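Local atomic coordinates of NAD-dependent dehydrogenase (Rhizobium meliloti, PDB entry 4Z0P), a protein that reduces glyoxylate and hydroxypyruvate with NADPH as the coenzyme, and probably belongs to the D-isomer-specific 2-hydroxyacid dehydrogenases. Residues D188-L197 with K218-V229. Numbering follows the deposited sequence.
Sequences DAFLGRTDFL and KLSRNGPFGAPV
Asp188 lies across the aliphatic end of Lys218, its OD1 3.4 Å from Lys218 CD, while the charged ends stay beyond salt-bridge range and share a water, weakly on the lysine side. One helical turn on, Leu191 sets CD2 against CD2 of Leu219, 3.7 Å away; that same Leu219 methyl also meets CB and CG2 of Thr194. The Thr194 carbonyl accepts from Ser220 N in a rather bent bond (3.0 Å, 144° at the hydrogen). Asp195 is the polar hub. With CG beside its own backbone N (chi1 -57°), its OD1 comes to 3.3 Å from Gly223 CA and takes two waters, one bound also to Ser220 O and Gly223 N, the other to Ser220 OG; OD2 turns instead to Thr142 N. Gly223 has no side chain, which lets OD1 come this close. Ser220 OG in turn accepts from Asn222 N, closing an ST turn. The Asp195 carbonyl takes a nearly straight bond from Val229 N (3.0 Å). Phe196 lies alongside Val229, CD1 3.8 Å from Val229 CB, and the edge of its ring receives CE2 of Phe225 at 4.1 Å from CZ. Without this ring, as with an alanine here, Val229 and the Phe225 ring would probably lose their shared neighbour, and a gap would open beside Val141. Leu197 N then bonds to Val229 O (2.9 Å), starting the parallel strand pairing, and Leu197 CB packs on Leu219. The contact thus exemplifies how neighbouring parallel strands, 196-199 and 229-232, are linked through helix 213-216 and the loop after it in a Rossmann-type nucleotide-binding domain.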
loop_
_atom_site.group_PDB
_atom_site.type_symbol
_atom_site.label_atom_id
_atom_site.label_comp_id
_atom_site.label_asym_id
_atom_site.label_seq_id
_atom_site.Cartn_x
_atom_site.Cartn_y
_atom_site.Cartn_z
ATOM N N ASP A 188 10.662 0.535 -25.896
ATOM C CA ASP A 188 11.960 1.015 -25.405
ATOM C C ASP A 188 11.904 2.388 -24.736
ATOM O O ASP A 188 12.562 2.611 -23.698
ATOM C CB ASP A 188 13.023 0.929 -26.507
ATOM C CG ASP A 188 13.513 -0.515 -26.737
ATOM O OD1 ASP A 188 12.995 -1.481 -26.116
ATOM O OD2 ASP A 188 14.433 -0.686 -27.545
ATOM N N ALA A 189 11.111 3.302 -25.292
ATOM C CA ALA A 189 10.946 4.627 -24.691
ATOM C C ALA A 189 10.264 4.504 -23.324
ATOM O O ALA A 189 10.659 5.156 -22.346
ATOM C CB ALA A 189 10.145 5.523 -25.618
ATOM N N PHE A 190 9.235 3.661 -23.273
ATOM C CA PHE A 190 8.531 3.340 -22.033
ATOM C C PHE A 190 9.465 2.752 -20.970
ATOM O O PHE A 190 9.478 3.229 -19.840
ATOM C CB PHE A 190 7.324 2.431 -22.348
ATOM C CG PHE A 190 6.812 1.628 -21.181
ATOM C CD1 PHE A 190 7.346 0.385 -20.905
ATOM C CD2 PHE A 190 5.745 2.074 -20.409
ATOM C CE1 PHE A 190 6.872 -0.364 -19.831
ATOM C CE2 PHE A 190 5.255 1.308 -19.355
ATOM C CZ PHE A 190 5.826 0.092 -19.063
ATOM N N LEU A 191 10.264 1.755 -21.333
ATOM C CA LEU A 191 11.189 1.125 -20.372
ATOM C C LEU A 191 12.189 2.127 -19.818
ATOM O O LEU A 191 12.442 2.145 -18.613
ATOM C CB LEU A 191 11.936 -0.039 -21.025
ATOM C CG LEU A 191 11.080 -1.239 -21.418
ATOM C CD1 LEU A 191 11.877 -2.180 -22.310
ATOM C CD2 LEU A 191 10.555 -1.989 -20.194
ATOM N N GLY A 192 12.742 2.981 -20.682
ATOM C CA GLY A 192 13.751 3.940 -20.263
ATOM C C GLY A 192 13.269 4.977 -19.265
ATOM O O GLY A 192 14.079 5.578 -18.567
ATOM N N ARG A 193 11.953 5.174 -19.183
ATOM C CA ARG A 193 11.334 6.060 -18.193
ATOM C C ARG A 193 10.900 5.353 -16.905
ATOM O O ARG A 193 10.556 6.028 -15.937
ATOM C CB ARG A 193 10.077 6.689 -18.776
ATOM C CG ARG A 193 10.335 7.670 -19.890
ATOM C CD ARG A 193 9.014 8.256 -20.357
ATOM N NE ARG A 193 8.366 9.041 -19.311
ATOM C CZ ARG A 193 7.144 9.566 -19.393
ATOM N NH1 ARG A 193 6.385 9.374 -20.465
ATOM N NH2 ARG A 193 6.663 10.283 -18.392
ATOM N N THR A 194 10.935 4.021 -16.880
ATOM C CA THR A 194 10.301 3.259 -15.829
ATOM C C THR A 194 11.272 2.922 -14.712
ATOM O O THR A 194 12.297 2.322 -14.956
ATOM C CB THR A 194 9.673 1.973 -16.399
ATOM O OG1 THR A 194 8.607 2.358 -17.272
ATOM C CG2 THR A 194 9.125 1.089 -15.276
ATOM N N ASP A 195 10.912 3.296 -13.485
ATOM C CA ASP A 195 11.644 2.899 -12.280
ATOM C C ASP A 195 11.134 1.603 -11.665
ATOM O O ASP A 195 11.923 0.761 -11.243
ATOM C CB ASP A 195 11.561 4.001 -11.207
ATOM C CG ASP A 195 12.070 5.354 -11.688
ATOM O OD1 ASP A 195 13.202 5.400 -12.236
ATOM O OD2 ASP A 195 11.341 6.395 -11.522
ATOM N N PHE A 196 9.817 1.483 -11.527
ATOM C CA PHE A 196 9.168 0.260 -11.039
ATOM C C PHE A 196 8.363 -0.311 -12.196
ATOM O O PHE A 196 7.367 0.283 -12.604
ATOM C CB PHE A 196 8.169 0.527 -9.897
ATOM C CG PHE A 196 8.756 0.986 -8.572
ATOM C CD1 PHE A 196 10.114 1.218 -8.364
ATOM C CD2 PHE A 196 7.879 1.229 -7.512
ATOM C CE1 PHE A 196 10.579 1.647 -7.118
ATOM C CE2 PHE A 196 8.342 1.675 -6.275
ATOM C CZ PHE A 196 9.688 1.886 -6.084
ATOM N N LEU A 197 8.775 -1.481 -12.693
ATOM C CA LEU A 197 8.073 -2.159 -13.774
ATOM C C LEU A 197 7.064 -3.126 -13.200
ATOM O O LEU A 197 7.442 -4.004 -12.426
ATOM C CB LEU A 197 9.067 -2.928 -14.645
ATOM C CG LEU A 197 8.449 -3.696 -15.828
ATOM C CD1 LEU A 197 7.788 -2.752 -16.802
ATOM C CD2 LEU A 197 9.506 -4.510 -16.543
ATOM N N LYS A 218 17.165 -2.100 -19.927
ATOM C CA LYS A 218 16.593 -0.896 -20.524
ATOM C C LYS A 218 15.777 -0.054 -19.553
ATOM O O LYS A 218 15.433 1.079 -19.875
ATOM C CB LYS A 218 15.749 -1.255 -21.748
ATOM C CG LYS A 218 16.576 -1.792 -22.904
ATOM C CD LYS A 218 15.637 -2.135 -24.059
ATOM C CE LYS A 218 16.369 -2.738 -25.251
ATOM N NZ LYS A 218 16.411 -4.219 -25.159
ATOM N N LEU A 219 15.501 -0.576 -18.360
ATOM C CA LEU A 219 14.774 0.186 -17.336
ATOM C C LEU A 219 15.596 1.356 -16.832
ATOM O O LEU A 219 16.823 1.366 -16.936
ATOM C CB LEU A 219 14.359 -0.740 -16.195
ATOM C CG LEU A 219 13.300 -1.785 -16.572
ATOM C CD1 LEU A 219 13.095 -2.822 -15.457
ATOM C CD2 LEU A 219 11.966 -1.113 -16.867
ATOM N N SER A 220 14.912 2.367 -16.323
ATOM C CA SER A 220 15.589 3.557 -15.843
ATOM C C SER A 220 16.528 3.302 -14.673
ATOM O O SER A 220 16.183 2.577 -13.727
ATOM C CB SER A 220 14.575 4.620 -15.421
ATOM O OG SER A 220 15.280 5.829 -15.160
ATOM N N ARG A 221 17.697 3.937 -14.734
ATOM C CA ARG A 221 18.600 4.029 -13.564
ATOM C C ARG A 221 18.620 5.427 -12.982
ATOM O O ARG A 221 19.430 5.702 -12.110
ATOM C CB ARG A 221 19.998 3.605 -13.952
ATOM C CG ARG A 221 19.934 2.355 -14.828
ATOM C CD ARG A 221 21.147 1.490 -14.732
ATOM N NE ARG A 221 21.251 0.938 -13.392
ATOM C CZ ARG A 221 20.703 -0.198 -12.954
ATOM N NH1 ARG A 221 20.956 -0.542 -11.700
ATOM N NH2 ARG A 221 19.953 -1.005 -13.731
ATOM N N ASN A 222 17.719 6.287 -13.455
ATOM C CA ASN A 222 17.678 7.699 -13.085
ATOM C C ASN A 222 16.750 8.008 -11.923
ATOM O O ASN A 222 16.637 9.170 -11.532
ATOM C CB ASN A 222 17.274 8.539 -14.306
ATOM C CG ASN A 222 18.317 8.486 -15.403
ATOM O OD1 ASN A 222 19.505 8.484 -15.119
ATOM N ND2 ASN A 222 17.884 8.410 -16.652
ATOM N N GLY A 223 16.090 6.982 -11.369
ATOM C CA GLY A 223 15.154 7.185 -10.290
ATOM C C GLY A 223 15.873 7.317 -8.965
ATOM O O GLY A 223 17.103 7.232 -8.901
ATOM N N PRO A 224 15.100 7.505 -7.890
ATOM C CA PRO A 224 15.696 7.864 -6.589
ATOM C C PRO A 224 16.554 6.771 -5.969
ATOM O O PRO A 224 17.376 7.075 -5.124
ATOM C CB PRO A 224 14.480 8.197 -5.695
ATOM C CG PRO A 224 13.268 7.836 -6.465
ATOM C CD PRO A 224 13.627 7.531 -7.886
ATOM N N PHE A 225 16.391 5.522 -6.392
ATOM C CA PHE A 225 17.188 4.426 -5.871
ATOM C C PHE A 225 18.340 4.043 -6.796
ATOM O O PHE A 225 19.138 3.189 -6.452
ATOM C CB PHE A 225 16.289 3.225 -5.627
ATOM C CG PHE A 225 15.145 3.533 -4.707
ATOM C CD1 PHE A 225 15.391 3.860 -3.389
ATOM C CD2 PHE A 225 13.843 3.565 -5.181
ATOM C CE1 PHE A 225 14.335 4.176 -2.528
ATOM C CE2 PHE A 225 12.795 3.890 -4.345
ATOM C CZ PHE A 225 13.039 4.189 -3.017
ATOM N N GLY A 226 18.401 4.649 -7.974
ATOM C CA GLY A 226 19.477 4.355 -8.924
ATOM C C GLY A 226 19.430 3.004 -9.606
ATOM O O GLY A 226 20.361 2.641 -10.311
ATOM N N ALA A 227 18.356 2.254 -9.394
ATOM C CA ALA A 227 18.209 0.921 -9.945
ATOM C C ALA A 227 16.718 0.588 -9.961
ATOM O O ALA A 227 16.006 0.926 -9.030
ATOM C CB ALA A 227 18.951 -0.109 -9.096
ATOM N N PRO A 228 16.262 -0.061 -11.016
ATOM C CA PRO A 228 14.837 -0.366 -11.124
ATOM C C PRO A 228 14.406 -1.591 -10.302
ATOM O O PRO A 228 15.233 -2.407 -9.887
ATOM C CB PRO A 228 14.684 -0.649 -12.629
ATOM C CG PRO A 228 16.009 -1.251 -13.013
ATOM C CD PRO A 228 17.003 -0.482 -12.216
ATOM N N VAL A 229 13.094 -1.714 -10.124
ATOM C CA VAL A 229 12.416 -2.844 -9.501
ATOM C C VAL A 229 11.482 -3.529 -10.490
ATOM O O VAL A 229 10.857 -2.871 -11.323
ATOM C CB VAL A 229 11.597 -2.323 -8.291
ATOM C CG1 VAL A 229 10.719 -3.389 -7.667
ATOM C CG2 VAL A 229 12.582 -1.785 -7.260
HETATM O O HOH W 1 13.394 -4.135 -26.853
HETATM O O HOH W 2 14.779 8.105 -17.366
HETATM O O HOH W 3 15.512 4.126 -11.468
HETATM O O HOH W 4 13.755 7.498 -13.820
HETATM O O HOH W 5 13.545 1.892 -8.534
#